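Tylactone synthase starter module and modules 1 & 2 (Streptomyces fradiae, PDB 2Z5L) carries a ketoreductase of the tylosin polyketide synthase, which probably reduces a beta-keto group of the growing chain with NADPH and sets its chirality. Local coordinates at residues A[156-168]-A[409-421]. Numbering follows the deposited sequence.
Sequences ETPQDAGAQLWGF and AALDALAERRRAA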
ATOM      1  N   GLU A 156       4.857  -7.677 -16.706  1.00 54.81           N
ATOM      2  CA  GLU A 156       4.073  -8.092 -15.544  1.00 54.55           C
ATOM      3  C   GLU A 156       3.566  -6.887 -14.762  1.00 52.93           C
ATOM      4  O   GLU A 156       4.231  -5.855 -14.674  1.00 53.34           O
ATOM      5  CB  GLU A 156       4.899  -9.010 -14.621  1.00 54.95           C
ATOM      6  CG  GLU A 156       5.929  -8.295 -13.761  1.00 55.91           C
ATOM      7  CD  GLU A 156       6.931  -9.244 -13.099  1.00 57.24           C
ATOM      8  OE1 GLU A 156       7.636  -8.808 -12.165  1.00 57.05           O
ATOM      9  OE2 GLU A 156       7.029 -10.418 -13.514  1.00 58.26           O
ATOM     10  N   THR A 157       2.370  -7.027 -14.207  1.00 50.69           N
ATOM     11  CA  THR A 157       1.762  -5.960 -13.437  1.00 48.56           C
ATOM     12  C   THR A 157       1.382  -6.493 -12.063  1.00 47.96           C
ATOM     13  O   THR A 157       1.233  -7.707 -11.875  1.00 48.53           O
ATOM     14  CB  THR A 157       0.504  -5.442 -14.143  1.00 47.86           C
ATOM     15  OG1 THR A 157      -0.469  -6.492 -14.204  1.00 45.97           O
ATOM     16  CG2 THR A 157       0.844  -4.996 -15.560  1.00 46.15           C
ATOM     17  N   PRO A 158       1.241  -5.593 -11.078  1.00 46.28           N
ATOM     18  CA  PRO A 158       0.877  -5.967  -9.708  1.00 43.88           C
ATOM     19  C   PRO A 158      -0.618  -6.237  -9.564  1.00 43.46           C
ATOM     20  O   PRO A 158      -1.439  -5.384  -9.888  1.00 43.34           O
ATOM     21  CB  PRO A 158       1.320  -4.755  -8.899  1.00 45.57           C
ATOM     22  CG  PRO A 158       1.063  -3.618  -9.865  1.00 45.55           C
ATOM     23  CD  PRO A 158       1.583  -4.159 -11.169  1.00 44.48           C
ATOM     24  N   GLN A 159      -0.978  -7.422  -9.082  1.00 42.49           N
ATOM     25  CA  GLN A 159      -2.391  -7.739  -8.907  1.00 43.00           C
ATOM     26  C   GLN A 159      -2.787  -7.304  -7.481  1.00 40.96           C
ATOM     27  O   GLN A 159      -1.984  -7.387  -6.552  1.00 38.33           O
ATOM     28  CB  GLN A 159      -2.627  -9.240  -9.134  1.00 45.09           C
ATOM     29  CG  GLN A 159      -4.067  -9.605  -9.508  1.00 51.44           C
ATOM     30  CD  GLN A 159      -4.429  -9.296 -10.974  1.00 53.38           C
ATOM     31  OE1 GLN A 159      -4.091  -8.238 -11.515  1.00 54.88           O
ATOM     32  NE2 GLN A 159      -5.136 -10.225 -11.608  1.00 55.38           N
ATOM     33  N   ASP A 160      -4.022  -6.836  -7.324  1.00 38.12           N
ATOM     34  CA  ASP A 160      -4.523  -6.333  -6.040  1.00 38.18           C
ATOM     35  C   ASP A 160      -4.237  -7.167  -4.783  1.00 37.66           C
ATOM     36  O   ASP A 160      -3.468  -6.753  -3.905  1.00 38.49           O
ATOM     37  CB  ASP A 160      -6.029  -6.070  -6.148  1.00 37.12           C
ATOM     38  CG  ASP A 160      -6.565  -5.270  -4.967  1.00 37.40           C
ATOM     39  OD1 ASP A 160      -7.236  -5.859  -4.092  1.00 31.21           O
ATOM     40  OD2 ASP A 160      -6.293  -4.054  -4.921  1.00 38.54           O
ATOM     41  N   ALA A 161      -4.863  -8.335  -4.697  1.00 36.55           N
ATOM     42  CA  ALA A 161      -4.688  -9.226  -3.554  1.00 36.14           C
ATOM     43  C   ALA A 161      -3.234  -9.301  -3.076  1.00 35.52           C
ATOM     44  O   ALA A 161      -2.948  -9.077  -1.897  1.00 36.52           O
ATOM     45  CB  ALA A 161      -5.213 -10.627  -3.900  1.00 36.34           C
ATOM     46  N   GLY A 162      -2.307  -9.599  -3.978  1.00 34.40           N
ATOM     47  CA  GLY A 162      -0.911  -9.684  -3.575  1.00 31.11           C
ATOM     48  C   GLY A 162      -0.292  -8.371  -3.124  1.00 30.82           C
ATOM     49  O   GLY A 162       0.501  -8.348  -2.179  1.00 30.88           O
ATOM     50  N   ALA A 163      -0.628  -7.275  -3.802  1.00 29.58           N
ATOM     51  CA  ALA A 163      -0.079  -5.965  -3.441  1.00 29.50           C
ATOM     52  C   ALA A 163      -0.489  -5.554  -2.028  1.00 29.65           C
ATOM     53  O   ALA A 163       0.289  -4.940  -1.302  1.00 29.72           O
ATOM     54  CB  ALA A 163      -0.539  -4.905  -4.452  1.00 30.26           C
ATOM     55  N   GLN A 164      -1.719  -5.891  -1.650  1.00 28.89           N
ATOM     56  CA  GLN A 164      -2.235  -5.564  -0.322  1.00 29.52           C
ATOM     57  C   GLN A 164      -1.425  -6.216   0.794  1.00 29.81           C
ATOM     58  O   GLN A 164      -1.092  -5.571   1.795  1.00 29.81           O
ATOM     59  CB  GLN A 164      -3.689  -6.008  -0.197  1.00 27.07           C
ATOM     60  CG  GLN A 164      -4.699  -5.102  -0.879  1.00 26.95           C
ATOM     61  CD  GLN A 164      -6.121  -5.419  -0.428  1.00 29.32           C
ATOM     62  OE1 GLN A 164      -6.378  -5.523   0.767  1.00 28.11           O
ATOM     63  NE2 GLN A 164      -7.046  -5.573  -1.379  1.00 29.97           N
ATOM     64  N   LEU A 165      -1.122  -7.502   0.609  1.00 28.60           N
ATOM     65  CA  LEU A 165      -0.364  -8.293   1.579  1.00 28.04           C
ATOM     66  C   LEU A 165       1.044  -7.737   1.789  1.00 28.05           C
ATOM     67  O   LEU A 165       1.567  -7.730   2.906  1.00 25.66           O
ATOM     68  CB  LEU A 165      -0.271  -9.759   1.112  1.00 28.42           C
ATOM     69  CG  LEU A 165      -0.863 -10.871   1.980  1.00 30.36           C
ATOM     70  CD1 LEU A 165      -0.320 -12.211   1.488  1.00 27.13           C
ATOM     71  CD2 LEU A 165      -0.488 -10.666   3.440  1.00 26.99           C
ATOM     72  N   TRP A 166       1.686  -7.302   0.711  1.00 28.79           N
ATOM     73  CA  TRP A 166       3.025  -6.746   0.864  1.00 29.68           C
ATOM     74  C   TRP A 166       2.911  -5.487   1.701  1.00 30.70           C
ATOM     75  O   TRP A 166       3.750  -5.236   2.565  1.00 29.74           O
ATOM     76  CB  TRP A 166       3.645  -6.449  -0.496  1.00 32.41           C
ATOM     77  CG  TRP A 166       4.251  -7.665  -1.118  1.00 34.84           C
ATOM     78  CD1 TRP A 166       3.598  -8.798  -1.541  1.00 35.83           C
ATOM     79  CD2 TRP A 166       5.639  -7.886  -1.364  1.00 35.23           C
ATOM     80  NE1 TRP A 166       4.501  -9.709  -2.035  1.00 33.98           N
ATOM     81  CE2 TRP A 166       5.761  -9.175  -1.937  1.00 35.82           C
ATOM     82  CE3 TRP A 166       6.797  -7.122  -1.155  1.00 34.69           C
ATOM     83  CZ2 TRP A 166       6.992  -9.713  -2.303  1.00 34.67           C
ATOM     84  CZ3 TRP A 166       8.024  -7.660  -1.520  1.00 34.98           C
ATOM     85  CH2 TRP A 166       8.110  -8.947  -2.088  1.00 36.52           C
ATOM     86  N   GLY A 167       1.845  -4.717   1.465  1.00 30.08           N
ATOM     87  CA  GLY A 167       1.644  -3.506   2.229  1.00 27.79           C
ATOM     88  C   GLY A 167       1.527  -3.817   3.707  1.00 26.27           C
ATOM     89  O   GLY A 167       2.205  -3.221   4.540  1.00 24.72           O
ATOM     90  N   PHE A 168       0.670  -4.774   4.029  1.00 27.35           N
ATOM     91  CA  PHE A 168       0.455  -5.186   5.406  1.00 26.81           C
ATOM     92  C   PHE A 168       1.697  -5.839   5.988  1.00 26.14           C
ATOM     93  O   PHE A 168       2.011  -5.668   7.169  1.00 25.90           O
ATOM     94  CB  PHE A 168      -0.675  -6.203   5.466  1.00 24.41           C
ATOM     95  CG  PHE A 168      -0.865  -6.796   6.816  1.00 22.25           C
ATOM     96  CD1 PHE A 168      -1.504  -6.069   7.818  1.00 24.59           C
ATOM     97  CD2 PHE A 168      -0.370  -8.056   7.109  1.00 23.47           C
ATOM     98  CE1 PHE A 168      -1.649  -6.585   9.095  1.00 20.35           C
ATOM     99  CE2 PHE A 168      -0.509  -8.579   8.381  1.00 25.72           C
ATOM    100  CZ  PHE A 168      -1.152  -7.842   9.385  1.00 22.84           C
ATOM    101  N   ALA A 409      -1.432   0.426  -0.511  1.00 21.62           N
ATOM    102  CA  ALA A 409      -0.671  -0.438  -1.409  1.00 24.33           C
ATOM    103  C   ALA A 409      -1.557  -0.765  -2.633  1.00 25.15           C
ATOM    104  O   ALA A 409      -1.073  -0.788  -3.764  1.00 26.34           O
ATOM    105  CB  ALA A 409      -0.252  -1.726  -0.683  1.00 24.62           C
ATOM    106  N   ALA A 410      -2.853  -0.995  -2.414  1.00 24.30           N
ATOM    107  CA  ALA A 410      -3.766  -1.306  -3.518  1.00 23.20           C
ATOM    108  C   ALA A 410      -4.009  -0.161  -4.500  1.00 24.66           C
ATOM    109  O   ALA A 410      -4.281  -0.396  -5.688  1.00 26.89           O
ATOM    110  CB  ALA A 410      -5.113  -1.807  -2.988  1.00 21.70           C
ATOM    111  N   LEU A 411      -3.973   1.074  -4.016  1.00 23.62           N
ATOM    112  CA  LEU A 411      -4.168   2.210  -4.896  1.00 26.32           C
ATOM    113  C   LEU A 411      -3.013   2.231  -5.890  1.00 26.91           C
ATOM    114  O   LEU A 411      -3.210   2.473  -7.077  1.00 30.88           O
ATOM    115  CB  LEU A 411      -4.187   3.531  -4.108  1.00 26.69           C
ATOM    116  CG  LEU A 411      -5.438   3.833  -3.266  1.00 25.32           C
ATOM    117  CD1 LEU A 411      -5.277   5.158  -2.535  1.00 20.95           C
ATOM    118  CD2 LEU A 411      -6.664   3.867  -4.177  1.00 20.17           C
ATOM    119  N   ASP A 412      -1.806   1.971  -5.395  1.00 28.21           N
ATOM    120  CA  ASP A 412      -0.612   1.960  -6.241  1.00 29.99           C
ATOM    121  C   ASP A 412      -0.679   0.897  -7.343  1.00 30.85           C
ATOM    122  O   ASP A 412      -0.388   1.188  -8.509  1.00 31.76           O
ATOM    123  CB  ASP A 412       0.649   1.752  -5.388  1.00 29.38           C
ATOM    124  CG  ASP A 412       0.772   2.774  -4.254  1.00 32.80           C
ATOM    125  OD1 ASP A 412       0.146   3.856  -4.334  1.00 33.63           O
ATOM    126  OD2 ASP A 412       1.508   2.507  -3.287  1.00 33.37           O
ATOM    127  N   ALA A 413      -1.075  -0.323  -6.987  1.00 30.07           N
ATOM    128  CA  ALA A 413      -1.161  -1.407  -7.967  1.00 30.89           C
ATOM    129  C   ALA A 413      -2.149  -1.055  -9.076  1.00 31.29           C
ATOM    130  O   ALA A 413      -1.923  -1.369 -10.245  1.00 33.56           O
ATOM    131  CB  ALA A 413      -1.580  -2.710  -7.278  1.00 26.88           C
ATOM    132  N   LEU A 414      -3.255  -0.421  -8.689  1.00 32.79           N
ATOM    133  CA  LEU A 414      -4.281  -0.007  -9.629  1.00 32.65           C
ATOM    134  C   LEU A 414      -3.679   0.984 -10.619  1.00 33.39           C
ATOM    135  O   LEU A 414      -3.994   0.950 -11.811  1.00 33.23           O
ATOM    136  CB  LEU A 414      -5.456   0.638  -8.893  1.00 33.12           C
ATOM    137  CG  LEU A 414      -6.544   1.284  -9.769  1.00 35.09           C
ATOM    138  CD1 LEU A 414      -7.301   0.220 -10.548  1.00 34.07           C
ATOM    139  CD2 LEU A 414      -7.517   2.063  -8.878  1.00 35.84           C
ATOM    140  N   ALA A 415      -2.798   1.849 -10.129  1.00 32.19           N
ATOM    141  CA  ALA A 415      -2.147   2.831 -10.983  1.00 33.77           C
ATOM    142  C   ALA A 415      -1.329   2.086 -12.030  1.00 35.05           C
ATOM    143  O   ALA A 415      -1.458   2.339 -13.231  1.00 34.98           O
ATOM    144  CB  ALA A 415      -1.238   3.735 -10.150  1.00 33.19           C
ATOM    145  N   GLU A 416      -0.497   1.158 -11.559  1.00 35.80           N
ATOM    146  CA  GLU A 416       0.357   0.351 -12.434  1.00 37.59           C
ATOM    147  C   GLU A 416      -0.471  -0.408 -13.460  1.00 37.55           C
ATOM    148  O   GLU A 416      -0.185  -0.354 -14.655  1.00 37.54           O
ATOM    149  CB  GLU A 416       1.194  -0.654 -11.621  1.00 38.66           C
ATOM    150  CG  GLU A 416       2.094  -0.014 -10.572  1.00 41.24           C
ATOM    151  CD  GLU A 416       3.198  -0.945 -10.078  1.00 42.99           C
ATOM    152  OE1 GLU A 416       4.117  -1.260 -10.859  1.00 45.61           O
ATOM    153  OE2 GLU A 416       3.152  -1.360  -8.905  1.00 42.69           O
ATOM    154  N   ARG A 417      -1.496  -1.112 -12.998  1.00 35.93           N
ATOM    155  CA  ARG A 417      -2.320  -1.859 -13.922  1.00 37.33           C
ATOM    156  C   ARG A 417      -2.996  -0.966 -14.954  1.00 38.16           C
ATOM    157  O   ARG A 417      -3.162  -1.360 -16.113  1.00 40.98           O
ATOM    158  CB  ARG A 417      -3.370  -2.679 -13.177  1.00 35.55           C
ATOM    159  CG  ARG A 417      -2.777  -3.796 -12.328  1.00 33.23           C
ATOM    160  CD  ARG A 417      -3.845  -4.796 -11.947  1.00 32.55           C
ATOM    161  NE  ARG A 417      -4.986  -4.165 -11.283  1.00 31.56           N
ATOM    162  CZ  ARG A 417      -4.984  -3.762 -10.012  1.00 29.91           C
ATOM    163  NH1 ARG A 417      -3.901  -3.923  -9.264  1.00 26.17           N
ATOM    164  NH2 ARG A 417      -6.070  -3.217  -9.481  1.00 30.12           N
ATOM    165  N   ARG A 418      -3.387   0.235 -14.541  1.00 38.02           N
ATOM    166  CA  ARG A 418      -4.056   1.169 -15.454  1.00 38.87           C
ATOM    167  C   ARG A 418      -3.159   1.649 -16.586  1.00 38.21           C
ATOM    168  O   ARG A 418      -3.517   1.550 -17.757  1.00 37.60           O
ATOM    169  CB  ARG A 418      -4.578   2.398 -14.698  1.00 37.25           C
ATOM    170  CG  ARG A 418      -5.950   2.227 -14.083  1.00 35.49           C
ATOM    171  CD  ARG A 418      -6.407   3.522 -13.420  1.00 35.20           C
ATOM    172  NE  ARG A 418      -6.652   4.597 -14.383  1.00 33.81           N
ATOM    173  CZ  ARG A 418      -7.764   4.724 -15.103  1.00 32.30           C
ATOM    174  NH1 ARG A 418      -8.746   3.844 -14.976  1.00 31.90           N
ATOM    175  NH2 ARG A 418      -7.897   5.738 -15.952  1.00 34.31           N
ATOM    176  N   ARG A 419      -2.001   2.181 -16.219  1.00 39.76           N
ATOM    177  CA  ARG A 419      -1.066   2.695 -17.195  1.00 42.49           C
ATOM    178  C   ARG A 419      -0.654   1.615 -18.184  1.00 43.61           C
ATOM    179  O   ARG A 419      -0.802   1.792 -19.390  1.00 44.91           O
ATOM    180  CB  ARG A 419       0.147   3.279 -16.476  1.00 42.04           C
ATOM    181  CG  ARG A 419      -0.173   4.559 -15.716  1.00 43.76           C
ATOM    182  CD  ARG A 419      -0.312   5.739 -16.665  1.00 47.15           C
ATOM    183  NE  ARG A 419       1.003   6.172 -17.137  1.00 47.90           N
ATOM    184  CZ  ARG A 419       1.815   6.973 -16.458  1.00 48.94           C
ATOM    185  NH1 ARG A 419       1.447   7.454 -15.276  1.00 49.67           N
ATOM    186  NH2 ARG A 419       3.014   7.259 -16.944  1.00 50.02           N
ATOM    187  N   ALA A 420      -0.163   0.490 -17.676  1.00 44.80           N
ATOM    188  CA  ALA A 420       0.261  -0.604 -18.538  1.00 45.74           C
ATOM    189  C   ALA A 420      -0.875  -1.080 -19.435  1.00 45.83           C
ATOM    190  O   ALA A 420      -0.666  -1.871 -20.356  1.00 47.96           O
ATOM    191  CB  ALA A 420       0.795  -1.760 -17.694  1.00 47.69           C
ATOM    192  N   ALA A 421      -2.076  -0.581 -19.174  1.00 44.38           N
ATOM    193  CA  ALA A 421      -3.252  -0.944 -19.961  1.00 42.44           C
ATOM    194  C   ALA A 421      -3.664   0.195 -20.899  1.00 42.19           C
ATOM    195  O   ALA A 421      -4.705   0.130 -21.557  1.00 39.36           O
ATOM    196  CB  ALA A 421      -4.408  -1.295 -19.030  1.00 43.75           C
TER
HETATM  197  O   HOH W   1      -4.757  -2.880  -6.812  1.00 30.75           O
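Water 1 is gripped by three groups where Asp160, Ala410 and Arg417 converge: it donates to Asp160 OD2 (2.7 Å) and to the main-chain oxygen of Ala410, and accepts from Arg417 NH1. Arg417 NH1 also donates to Pro158 O, 2.9 Å and nearly straight at 163°. Both partners lie at the edge of the guanidinium, near its plane, which fixes the rotation of the group, while Leu414 CA lies over one face. The bend at chi3 (-55°) turns the guanidinium toward Pro158 O, to which Arg417 CG and CD already lie close (3.2 Å each). The Gln159 side chain crosses that of Arg417 at about a right angle, their flat groups nearly perpendicular, with Gln159 OE1 3.5 Å from Arg417 CD. Asp160 uses its other oxygen as well, OD1 accepting from Gln164 NE2 on the syn side but well out of the carboxylate plane, within the first turn of helix 160-175, so its carboxylate is held at both ends. The nearby positive charge of Arg417 would probably favour its ionised form.

Helix 402-419 belongs to the short-chain dehydrogenase/reductase core of the ketoreductase, a Rossmann fold, and 156-168 packs against it, probably from the N-terminal structural subdomain found in such ketoreductases. Segments 160-168 and 409-419 run at 141°, closer to antiparallel than perpendicular, with axes 8.3 Å apart at closest approach, a closeness allowed by small residues: Ala409 CB sits against Ala163 O and Gly167 CA, and the CB atoms of Ala163 and Ala413 meet at 3.7 Å. Further along, the Pro158 ring crosses the Glu416 chain at a slant, CG against both CB and the carboxylate, and Pro158 CG also touches Ala413 CB (3.8 Å). Beyond the proline, Thr157 CG2 touches Ala420 CB at 3.9 Å.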